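Local coordinates for protein aspartate semialdehyde dehydrogenase (Francisella tularensis subsp. tularensis, PDB 4WOJ) that probably catalyses the NADPH-dependent reductive dephosphorylation of L-aspartyl-4-phosphate to L-aspartate-semialdehyde, a step on the way to lysine, methionine and threonine, at residues 116-126 with 360-368; 62-70 with 83-94. All coordinates share one frame; numbering follows the deposited sequence.

Interaction 1 of 2, residues 116-126 with 360-368; sequences VLDPLNHDQII and PLRRVLNII
The flat guanidinium of Arg363 meets the flat carboxylate of Asp118 edge to edge, while the imidazole of His122 carries the CD1 methyl of Ile367 over one face. The two charged planes lie 7° apart, close to coplanar. Arg363 uses its NE side: NE donates to Asp118 OD1 at 2.8 Å and NH2 to Asp118 OD2 at 2.7 Å, both nearly straight. Each oxygen accepts the N-H on its syn lone pair, so this is a bidentate, side-on salt bridge that fixes the rotation of both groups. The arginine chain is extended as far as CD and then bends at its third torsion, which turns the NE edge toward the aspartate. Trp303 also touches Arg363.

Ile367 reaches His122 as a CH-pi contact, its CD1 lying 3.7 Å from the ring centroid and 22° off the normal, displaced toward NE2. It is also a knob-into-hole residue, seated among Asp118, His122, Ile125 and Ile126. Deeper in, Val364 CG2 touches both Val116 CG1, at 3.5 Å, and Ile125 CG2, at 3.6 Å; with CG2 anti to the backbone N, that methyl faces both partners. Val116 CG2 packs on Leu361 CD2 at 4.2 Å, and Pro360 CB rests near Val116 O. Ile101 of strand 99-102 covers Leu361 and Val364 too.

The axes of 118-126 and 360-368 run the same general way, 34° apart and 10.9 Å at closest approach. The contact therefore sets the C-terminal helix 354-369 beside the helix that follows edge strand 113-116, an arrangement of helices packed against one side of a parallel Rossmann-type sheet, in keeping with the NAD-binding domain of this family.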
loop_
_atom_site.group_PDB
_atom_site.type_symbol
_atom_site.label_atom_id
_atom_site.label_comp_id
_atom_site.label_asym_id
_atom_site.label_seq_id
_atom_site.Cartn_x
_atom_site.Cartn_y
_atom_site.Cartn_z
ATOM N N VAL B 116 24.222 11.817 -1.766
ATOM C CA VAL B 116 24.908 11.038 -0.733
ATOM C C VAL B 116 24.123 9.831 -0.198
ATOM O O VAL B 116 23.001 9.945 0.299
ATOM C CB VAL B 116 25.374 11.900 0.487
ATOM C CG1 VAL B 116 26.355 12.965 0.027
ATOM C CG2 VAL B 116 24.212 12.547 1.205
ATOM N N LEU B 117 24.753 8.669 -0.290
ATOM C CA LEU B 117 24.274 7.468 0.373
ATOM C C LEU B 117 25.488 6.544 0.508
ATOM O O LEU B 117 25.726 5.632 -0.307
ATOM C CB LEU B 117 23.141 6.829 -0.410
ATOM C CG LEU B 117 22.425 5.635 0.235
ATOM C CD1 LEU B 117 21.716 6.034 1.491
ATOM C CD2 LEU B 117 21.427 5.055 -0.756
ATOM N N ASP B 118 26.258 6.795 1.552
ATOM C CA ASP B 118 27.642 6.338 1.606
ATOM C C ASP B 118 27.823 4.816 1.718
ATOM O O ASP B 118 28.857 4.317 1.325
ATOM C CB ASP B 118 28.399 7.022 2.739
ATOM C CG ASP B 118 27.935 6.543 4.102
ATOM O OD1 ASP B 118 26.929 7.096 4.605
ATOM O OD2 ASP B 118 28.538 5.601 4.643
ATOM N N PRO B 119 26.829 4.073 2.234
ATOM C CA PRO B 119 27.006 2.619 2.111
ATOM C C PRO B 119 27.003 2.138 0.653
ATOM O O PRO B 119 27.262 0.969 0.387
ATOM C CB PRO B 119 25.797 2.060 2.864
ATOM C CG PRO B 119 25.438 3.133 3.808
ATOM C CD PRO B 119 25.624 4.386 3.009
ATOM N N LEU B 120 26.670 3.025 -0.280
ATOM C CA LEU B 120 26.703 2.667 -1.721
ATOM C C LEU B 120 27.695 3.473 -2.560
ATOM O O LEU B 120 28.215 2.973 -3.539
ATOM C CB LEU B 120 25.287 2.758 -2.315
ATOM C CG LEU B 120 24.436 1.491 -2.135
ATOM C CD1 LEU B 120 23.019 1.743 -2.586
ATOM C CD2 LEU B 120 25.028 0.338 -2.935
ATOM N N ASN B 121 27.954 4.720 -2.190
ATOM C CA ASN B 121 28.787 5.578 -3.019
ATOM C C ASN B 121 29.747 6.370 -2.186
ATOM O O ASN B 121 30.065 7.511 -2.506
ATOM C CB ASN B 121 27.943 6.554 -3.825
ATOM C CG ASN B 121 27.226 7.564 -2.948
ATOM O OD1 ASN B 121 27.098 7.378 -1.745
ATOM N ND2 ASN B 121 26.756 8.634 -3.550
ATOM N N HIS B 122 30.226 5.782 -1.108
ATOM C CA HIS B 122 31.237 6.447 -0.326
ATOM C C HIS B 122 32.472 6.850 -1.174
ATOM O O HIS B 122 32.946 8.007 -1.102
ATOM C CB HIS B 122 31.690 5.522 0.766
ATOM C CG HIS B 122 32.404 6.213 1.871
ATOM N ND1 HIS B 122 32.294 5.807 3.182
ATOM C CD2 HIS B 122 33.245 7.273 1.873
ATOM C CE1 HIS B 122 33.052 6.576 3.943
ATOM N NE2 HIS B 122 33.649 7.466 3.172
ATOM N N ASP B 123 32.979 5.907 -1.967
ATOM C CA ASP B 123 34.172 6.177 -2.822
ATOM C C ASP B 123 34.034 7.424 -3.698
ATOM O O ASP B 123 35.005 8.109 -4.005
ATOM C CB ASP B 123 34.572 4.975 -3.667
ATOM C CG ASP B 123 33.381 4.212 -4.275
ATOM O OD1 ASP B 123 32.261 4.744 -4.474
ATOM O OD2 ASP B 123 33.592 3.012 -4.546
ATOM N N GLN B 124 32.803 7.776 -3.988
ATOM C CA GLN B 124 32.522 8.889 -4.865
ATOM C C GLN B 124 32.412 10.149 -4.114
ATOM O O GLN B 124 32.727 11.194 -4.657
ATOM C CB GLN B 124 31.192 8.720 -5.572
ATOM C CG GLN B 124 31.131 7.572 -6.595
ATOM C CD GLN B 124 29.772 7.572 -7.280
ATOM O OE1 GLN B 124 29.317 8.619 -7.839
ATOM N NE2 GLN B 124 29.072 6.421 -7.196
ATOM N N ILE B 125 31.875 10.088 -2.896
ATOM C CA ILE B 125 31.806 11.281 -2.073
ATOM C C ILE B 125 33.245 11.757 -1.895
ATOM O O ILE B 125 33.563 12.922 -2.059
ATOM C CB ILE B 125 31.103 11.013 -0.720
ATOM C CG1 ILE B 125 29.604 10.816 -0.933
ATOM C CG2 ILE B 125 31.260 12.176 0.227
ATOM C CD1 ILE B 125 29.001 9.750 -0.055
ATOM N N ILE B 126 34.115 10.830 -1.576
ATOM C CA ILE B 126 35.502 11.158 -1.342
ATOM C C ILE B 126 36.137 11.767 -2.575
ATOM O O ILE B 126 36.880 12.737 -2.480
ATOM C CB ILE B 126 36.279 9.923 -0.871
ATOM C CG1 ILE B 126 36.061 9.767 0.629
ATOM C CG2 ILE B 126 37.760 10.083 -1.115
ATOM C CD1 ILE B 126 36.504 8.414 1.148
ATOM N N PRO B 360 21.784 9.912 6.253
ATOM C CA PRO B 360 22.797 10.080 5.231
ATOM C C PRO B 360 23.542 11.390 5.361
ATOM O O PRO B 360 24.747 11.493 5.023
ATOM C CB PRO B 360 21.981 10.057 3.938
ATOM C CG PRO B 360 20.756 9.276 4.299
ATOM C CD PRO B 360 20.445 9.676 5.684
ATOM N N LEU B 361 22.809 12.394 5.812
ATOM C CA LEU B 361 23.343 13.735 5.929
ATOM C C LEU B 361 24.405 13.752 7.007
ATOM O O LEU B 361 25.545 14.171 6.751
ATOM C CB LEU B 361 22.200 14.718 6.224
ATOM C CG LEU B 361 21.086 14.769 5.159
ATOM C CD1 LEU B 361 20.203 15.982 5.362
ATOM C CD2 LEU B 361 21.684 14.767 3.728
ATOM N N ARG B 362 24.008 13.298 8.209
ATOM C CA ARG B 362 24.918 13.088 9.343
ATOM C C ARG B 362 26.174 12.365 8.941
ATOM O O ARG B 362 27.259 12.724 9.352
ATOM C CB ARG B 362 24.246 12.270 10.449
ATOM C CG ARG B 362 25.064 12.177 11.725
ATOM C CD ARG B 362 24.453 11.208 12.754
ATOM N NE ARG B 362 24.630 9.797 12.400
ATOM C CZ ARG B 362 25.765 9.102 12.527
ATOM N NH1 ARG B 362 25.812 7.828 12.177
ATOM N NH2 ARG B 362 26.852 9.666 12.999
ATOM N N ARG B 363 26.038 11.333 8.142
ATOM C CA ARG B 363 27.193 10.515 7.800
ATOM C C ARG B 363 28.151 11.193 6.795
ATOM O O ARG B 363 29.354 10.989 6.830
ATOM C CB ARG B 363 26.724 9.135 7.300
ATOM C CG ARG B 363 26.097 8.270 8.416
ATOM C CD ARG B 363 25.522 6.973 7.846
ATOM N NE ARG B 363 26.602 6.223 7.226
ATOM C CZ ARG B 363 27.304 5.266 7.817
ATOM N NH1 ARG B 363 27.048 4.862 9.072
ATOM N NH2 ARG B 363 28.259 4.673 7.148
ATOM N N VAL B 364 27.622 12.005 5.900
ATOM C CA VAL B 364 28.471 12.702 4.949
ATOM C C VAL B 364 29.164 13.878 5.625
ATOM O O VAL B 364 30.326 14.185 5.339
ATOM C CB VAL B 364 27.717 13.113 3.688
ATOM C CG1 VAL B 364 26.775 14.285 3.901
ATOM C CG2 VAL B 364 28.725 13.379 2.557
ATOM N N LEU B 365 28.477 14.503 6.571
ATOM C CA LEU B 365 29.118 15.489 7.437
ATOM C C LEU B 365 30.403 14.944 8.031
ATOM O O LEU B 365 31.431 15.621 8.016
ATOM C CB LEU B 365 28.180 15.887 8.572
ATOM C CG LEU B 365 28.759 16.852 9.604
ATOM C CD1 LEU B 365 29.198 18.166 8.977
ATOM C CD2 LEU B 365 27.762 17.112 10.736
ATOM N N ASN B 366 30.335 13.711 8.529
ATOM C CA ASN B 366 31.486 13.036 9.112
ATOM C C ASN B 366 32.625 12.776 8.174
ATOM O O ASN B 366 33.787 12.811 8.588
ATOM C CB ASN B 366 31.073 11.722 9.737
ATOM C CG ASN B 366 30.385 11.918 11.068
ATOM O OD1 ASN B 366 30.520 12.949 11.699
ATOM N ND2 ASN B 366 29.610 10.941 11.479
ATOM N N ILE B 367 32.295 12.489 6.922
ATOM C CA ILE B 367 33.289 12.260 5.879
ATOM C C ILE B 367 33.976 13.581 5.537
ATOM O O ILE B 367 35.171 13.641 5.400
ATOM C CB ILE B 367 32.628 11.650 4.635
ATOM C CG1 ILE B 367 32.136 10.232 4.960
ATOM C CG2 ILE B 367 33.602 11.559 3.464
ATOM C CD1 ILE B 367 31.135 9.688 3.957
ATOM N N ILE B 368 33.210 14.648 5.458
ATOM C CA ILE B 368 33.769 15.963 5.249
ATOM C C ILE B 368 34.609 16.462 6.453
ATOM O O ILE B 368 35.662 17.047 6.269
ATOM C CB ILE B 368 32.635 16.941 4.901
ATOM C CG1 ILE B 368 32.105 16.580 3.508
ATOM C CG2 ILE B 368 33.125 18.386 4.930
ATOM C CD1 ILE B 368 30.662 16.951 3.251
#

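Interaction 2 of 2, residues 62-70 with 83-94; sequences DAYSIDQLS and YTKEIHHKLREA
Tyr83 OH donates to the backbone oxygen of Ala63 at 2.7 Å, the hydrogen bond that joins the two segments. The hydroxyl does not come in on a lone pair: it stands 45° out of the carbonyl plane. The first torsion of Tyr83, with CG anti to the backbone N, carries the phenol across to the loop before helix 66-70, where Ala63 CB also lies 3.7 Å from Tyr83 CE1.

Tyr64 stacks on the same phenol as an offset edge-to-face pair, the edge of Tyr83 directed at the face of Tyr64, with centroids 5.3 Å apart and planes at 66°. Glu86 CG adds an aliphatic neighbour at the rim of the Tyr64 ring, near its plane. Among the bonds that shape the loop presenting these residues are two to side-chain oxygens: Asp62 OD1 accepts from Tyr64 N, an Asx turn, and Ser65 OG accepts from Gln68 N at 3.3 Å, the N-cap of helix 66-70.

Along that helix the contact is apolar. Ile66 splits its branches, CD1 going to Lys90 CB at 3.9 Å and CG2 toward Leu91 CD2 and Ala94 CB. Leu91 CD2 also approaches Leu69 CB, at 3.9 Å, while Leu69 CD1 turns to Ile87 CG2 at 4.0 Å. Leu69 and Leu91 both reach Leu75 on strand 74-77, so this layer continues onto the parallel sheet; Leu69 further touches Phe41 of strand 36-42.

The short axes cross at -69°, with 10.4 Å at closest approach. Strand 74-77 lies between them in sequence, parallel to its neighbours, and the whole is an alpha-beta-alpha unit of the Rossmann-type nucleotide-binding domain, away from the predicted catalytic residues.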
loop_
_atom_site.group_PDB
_atom_site.type_symbol
_atom_site.label_atom_id
_atom_site.label_comp_id
_atom_site.label_asym_id
_atom_site.label_seq_id
_atom_site.Cartn_x
_atom_site.Cartn_y
_atom_site.Cartn_z
ATOM N N ASP B 62 20.796 34.238 12.556
ATOM C CA ASP B 62 19.748 34.461 11.543
ATOM C C ASP B 62 19.964 33.592 10.290
ATOM O O ASP B 62 21.019 33.658 9.643
ATOM C CB ASP B 62 19.724 35.957 11.174
ATOM C CG ASP B 62 18.620 36.343 10.169
ATOM O OD1 ASP B 62 17.733 35.525 9.804
ATOM O OD2 ASP B 62 18.652 37.524 9.755
ATOM N N ALA B 63 18.955 32.774 9.976
ATOM C CA ALA B 63 19.003 31.861 8.824
ATOM C C ALA B 63 19.237 32.619 7.526
ATOM O O ALA B 63 19.981 32.170 6.663
ATOM C CB ALA B 63 17.719 31.053 8.741
ATOM N N TYR B 64 18.606 33.782 7.419
ATOM C CA TYR B 64 18.659 34.613 6.208
ATOM C C TYR B 64 19.801 35.624 6.188
ATOM O O TYR B 64 20.037 36.287 5.174
ATOM C CB TYR B 64 17.313 35.309 5.989
ATOM C CG TYR B 64 16.232 34.311 5.669
ATOM C CD1 TYR B 64 16.110 33.774 4.384
ATOM C CD2 TYR B 64 15.371 33.854 6.659
ATOM C CE1 TYR B 64 15.144 32.821 4.100
ATOM C CE2 TYR B 64 14.401 32.914 6.383
ATOM C CZ TYR B 64 14.287 32.400 5.111
ATOM O OH TYR B 64 13.307 31.459 4.857
ATOM N N SER B 65 20.519 35.753 7.294
ATOM C CA SER B 65 21.677 36.640 7.281
ATOM C C SER B 65 22.774 35.960 6.507
ATOM O O SER B 65 23.271 34.909 6.922
ATOM C CB SER B 65 22.187 36.982 8.671
ATOM O OG SER B 65 23.543 37.395 8.591
ATOM N N ILE B 66 23.166 36.596 5.414
ATOM C CA ILE B 66 24.181 36.069 4.499
ATOM C C ILE B 66 25.605 36.197 5.049
ATOM O O ILE B 66 26.514 35.487 4.616
ATOM C CB ILE B 66 24.108 36.796 3.142
ATOM C CG1 ILE B 66 22.721 36.610 2.514
ATOM C CG2 ILE B 66 25.212 36.317 2.199
ATOM C CD1 ILE B 66 22.345 35.164 2.231
ATOM N N ASP B 67 25.803 37.120 5.977
ATOM C CA ASP B 67 27.137 37.336 6.537
ATOM C C ASP B 67 27.456 36.241 7.529
ATOM O O ASP B 67 28.531 35.681 7.515
ATOM C CB ASP B 67 27.245 38.703 7.231
ATOM C CG ASP B 67 27.710 39.803 6.292
ATOM O OD1 ASP B 67 27.277 39.811 5.116
ATOM O OD2 ASP B 67 28.504 40.662 6.740
ATOM N N GLN B 68 26.498 35.980 8.406
ATOM C CA GLN B 68 26.670 35.019 9.498
ATOM C C GLN B 68 26.855 33.620 8.936
ATOM O O GLN B 68 27.734 32.889 9.379
ATOM C CB GLN B 68 25.475 35.082 10.464
ATOM C CG GLN B 68 25.378 36.419 11.214
ATOM C CD GLN B 68 24.358 36.423 12.363
ATOM O OE1 GLN B 68 23.142 36.262 12.165
ATOM N NE2 GLN B 68 24.853 36.630 13.560
ATOM N N LEU B 69 26.039 33.266 7.942
ATOM C CA LEU B 69 26.162 31.972 7.250
ATOM C C LEU B 69 27.544 31.815 6.600
ATOM O O LEU B 69 28.161 30.763 6.694
ATOM C CB LEU B 69 25.089 31.827 6.164
ATOM C CG LEU B 69 23.634 31.624 6.577
ATOM C CD1 LEU B 69 22.749 31.761 5.351
ATOM C CD2 LEU B 69 23.436 30.267 7.225
ATOM N N SER B 70 28.018 32.887 5.980
ATOM C CA SER B 70 29.322 32.911 5.290
ATOM C C SER B 70 30.525 32.476 6.118
ATOM O O SER B 70 31.497 31.948 5.585
ATOM C CB SER B 70 29.617 34.316 4.771
ATOM O OG SER B 70 28.621 34.736 3.853
ATOM N N TYR B 83 13.885 27.446 0.872
ATOM C CA TYR B 83 14.991 28.069 1.580
ATOM C C TYR B 83 16.270 27.876 0.827
ATOM O O TYR B 83 17.094 28.771 0.758
ATOM C CB TYR B 83 15.133 27.482 2.986
ATOM C CG TYR B 83 16.296 28.063 3.781
ATOM C CD1 TYR B 83 16.143 29.214 4.533
ATOM C CD2 TYR B 83 17.541 27.444 3.792
ATOM C CE1 TYR B 83 17.196 29.733 5.272
ATOM C CE2 TYR B 83 18.602 27.959 4.518
ATOM C CZ TYR B 83 18.428 29.099 5.256
ATOM O OH TYR B 83 19.474 29.617 5.997
ATOM N N THR B 84 16.471 26.696 0.279
ATOM C CA THR B 84 17.667 26.471 -0.518
ATOM C C THR B 84 17.634 27.385 -1.725
ATOM O O THR B 84 18.656 27.885 -2.164
ATOM C CB THR B 84 17.768 25.018 -0.992
ATOM O OG1 THR B 84 17.701 24.151 0.146
ATOM C CG2 THR B 84 19.072 24.786 -1.745
ATOM N N LYS B 85 16.435 27.591 -2.251
ATOM C CA LYS B 85 16.239 28.455 -3.401
ATOM C C LYS B 85 16.510 29.911 -3.132
ATOM O O LYS B 85 17.116 30.602 -3.947
ATOM C CB LYS B 85 14.835 28.299 -3.937
ATOM C CG LYS B 85 14.832 27.459 -5.195
ATOM C CD LYS B 85 13.512 27.609 -5.923
ATOM C CE LYS B 85 12.663 26.352 -5.762
ATOM N NZ LYS B 85 11.253 26.680 -5.428
ATOM N N GLU B 86 16.080 30.376 -1.975
ATOM C CA GLU B 86 16.325 31.749 -1.601
ATOM C C GLU B 86 17.817 31.971 -1.427
ATOM O O GLU B 86 18.364 32.981 -1.839
ATOM C CB GLU B 86 15.607 32.038 -0.280
ATOM C CG GLU B 86 16.021 33.323 0.434
ATOM C CD GLU B 86 14.995 34.416 0.271
ATOM O OE1 GLU B 86 13.785 34.103 0.337
ATOM O OE2 GLU B 86 15.400 35.580 0.060
ATOM N N ILE B 87 18.485 31.007 -0.821
ATOM C CA ILE B 87 19.715 31.342 -0.115
ATOM C C ILE B 87 20.981 30.740 -0.613
ATOM O O ILE B 87 22.034 31.348 -0.433
ATOM C CB ILE B 87 19.609 31.001 1.375
ATOM C CG1 ILE B 87 19.053 32.211 2.091
ATOM C CG2 ILE B 87 20.979 30.695 1.962
ATOM C CD1 ILE B 87 18.271 31.870 3.318
ATOM N N HIS B 88 20.904 29.543 -1.173
ATOM C CA HIS B 88 22.120 28.875 -1.582
ATOM C C HIS B 88 22.853 29.679 -2.664
ATOM O O HIS B 88 24.075 29.823 -2.597
ATOM C CB HIS B 88 21.804 27.454 -2.033
ATOM C CG HIS B 88 22.951 26.751 -2.674
ATOM N ND1 HIS B 88 23.132 26.738 -4.036
ATOM C CD2 HIS B 88 23.968 26.026 -2.148
ATOM C CE1 HIS B 88 24.228 26.052 -4.325
ATOM N NE2 HIS B 88 24.755 25.613 -3.193
ATOM N N HIS B 89 22.112 30.212 -3.630
ATOM C CA HIS B 89 22.724 30.958 -4.736
ATOM C C HIS B 89 23.366 32.269 -4.266
ATOM O O HIS B 89 24.454 32.630 -4.736
ATOM C CB HIS B 89 21.719 31.223 -5.862
ATOM C CG HIS B 89 20.632 32.181 -5.490
ATOM N ND1 HIS B 89 19.529 31.807 -4.747
ATOM C CD2 HIS B 89 20.482 33.501 -5.752
ATOM C CE1 HIS B 89 18.740 32.855 -4.583
ATOM N NE2 HIS B 89 19.297 33.894 -5.180
ATOM N N LYS B 90 22.697 32.956 -3.343
ATOM C CA LYS B 90 23.247 34.176 -2.714
ATOM C C LYS B 90 24.612 33.964 -2.058
ATOM O O LYS B 90 25.480 34.834 -2.126
ATOM C CB LYS B 90 22.300 34.723 -1.648
ATOM C CG LYS B 90 21.021 35.345 -2.183
ATOM C CD LYS B 90 20.223 35.981 -1.049
ATOM C CE LYS B 90 18.724 36.054 -1.322
ATOM N NZ LYS B 90 18.334 36.380 -2.726
ATOM N N LEU B 91 24.779 32.816 -1.410
ATOM C CA LEU B 91 26.049 32.448 -0.796
ATOM C C LEU B 91 27.150 32.223 -1.819
ATOM O O LEU B 91 28.274 32.665 -1.617
ATOM C CB LEU B 91 25.903 31.192 0.064
ATOM C CG LEU B 91 25.050 31.366 1.323
ATOM C CD1 LEU B 91 24.667 30.017 1.909
ATOM C CD2 LEU B 91 25.780 32.213 2.360
ATOM N N ARG B 92 26.853 31.509 -2.896
ATOM C CA ARG B 92 27.900 31.249 -3.900
ATOM C C ARG B 92 28.208 32.552 -4.644
ATOM O O ARG B 92 29.368 32.889 -4.859
ATOM C CB ARG B 92 27.511 30.131 -4.878
ATOM C CG ARG B 92 27.309 28.750 -4.263
ATOM C CD ARG B 92 28.595 28.129 -3.747
ATOM N NE ARG B 92 28.332 26.800 -3.185
ATOM C CZ ARG B 92 28.951 26.267 -2.128
ATOM N NH1 ARG B 92 29.913 26.933 -1.488
ATOM N NH2 ARG B 92 28.609 25.053 -1.698
ATOM N N GLU B 93 27.147 33.281 -4.993
ATOM C CA GLU B 93 27.233 34.649 -5.552
ATOM C C GLU B 93 28.048 35.599 -4.672
ATOM O O GLU B 93 28.704 36.504 -5.171
ATOM C CB GLU B 93 25.832 35.258 -5.725
ATOM C CG GLU B 93 25.053 34.786 -6.953
ATOM C CD GLU B 93 23.663 35.407 -7.022
ATOM O OE1 GLU B 93 23.264 36.075 -6.031
ATOM O OE2 GLU B 93 22.973 35.245 -8.056
ATOM N N ALA B 94 27.972 35.393 -3.361
ATOM C CA ALA B 94 28.738 36.184 -2.389
ATOM C C ALA B 94 30.090 35.560 -2.032
ATOM O O ALA B 94 30.627 35.860 -0.977
ATOM C CB ALA B 94 27.909 36.406 -1.132
#

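Overall arrangement
From the N terminus, the chain first meets interaction 2, which closes a short loop: 62-70 leads through strand 74-77 and back to 83-94. Interaction 1 begins only afterwards, at 116-126, and its loop spans 233 residues, including the entire mixed sheet, before 360-368 returns. The two loops are thus in series, neither enclosing nor crossing the other. The centres of interaction 1 and interaction 2 are about 24 Å apart, and the two contacts do not touch. Interaction 2 joins neighbouring helices local to the parallel sheet; interaction 1 brings the chain's C-terminal helix back to that sheet's other end, near edge strand 113-116, after the excursion through the mixed-sheet region.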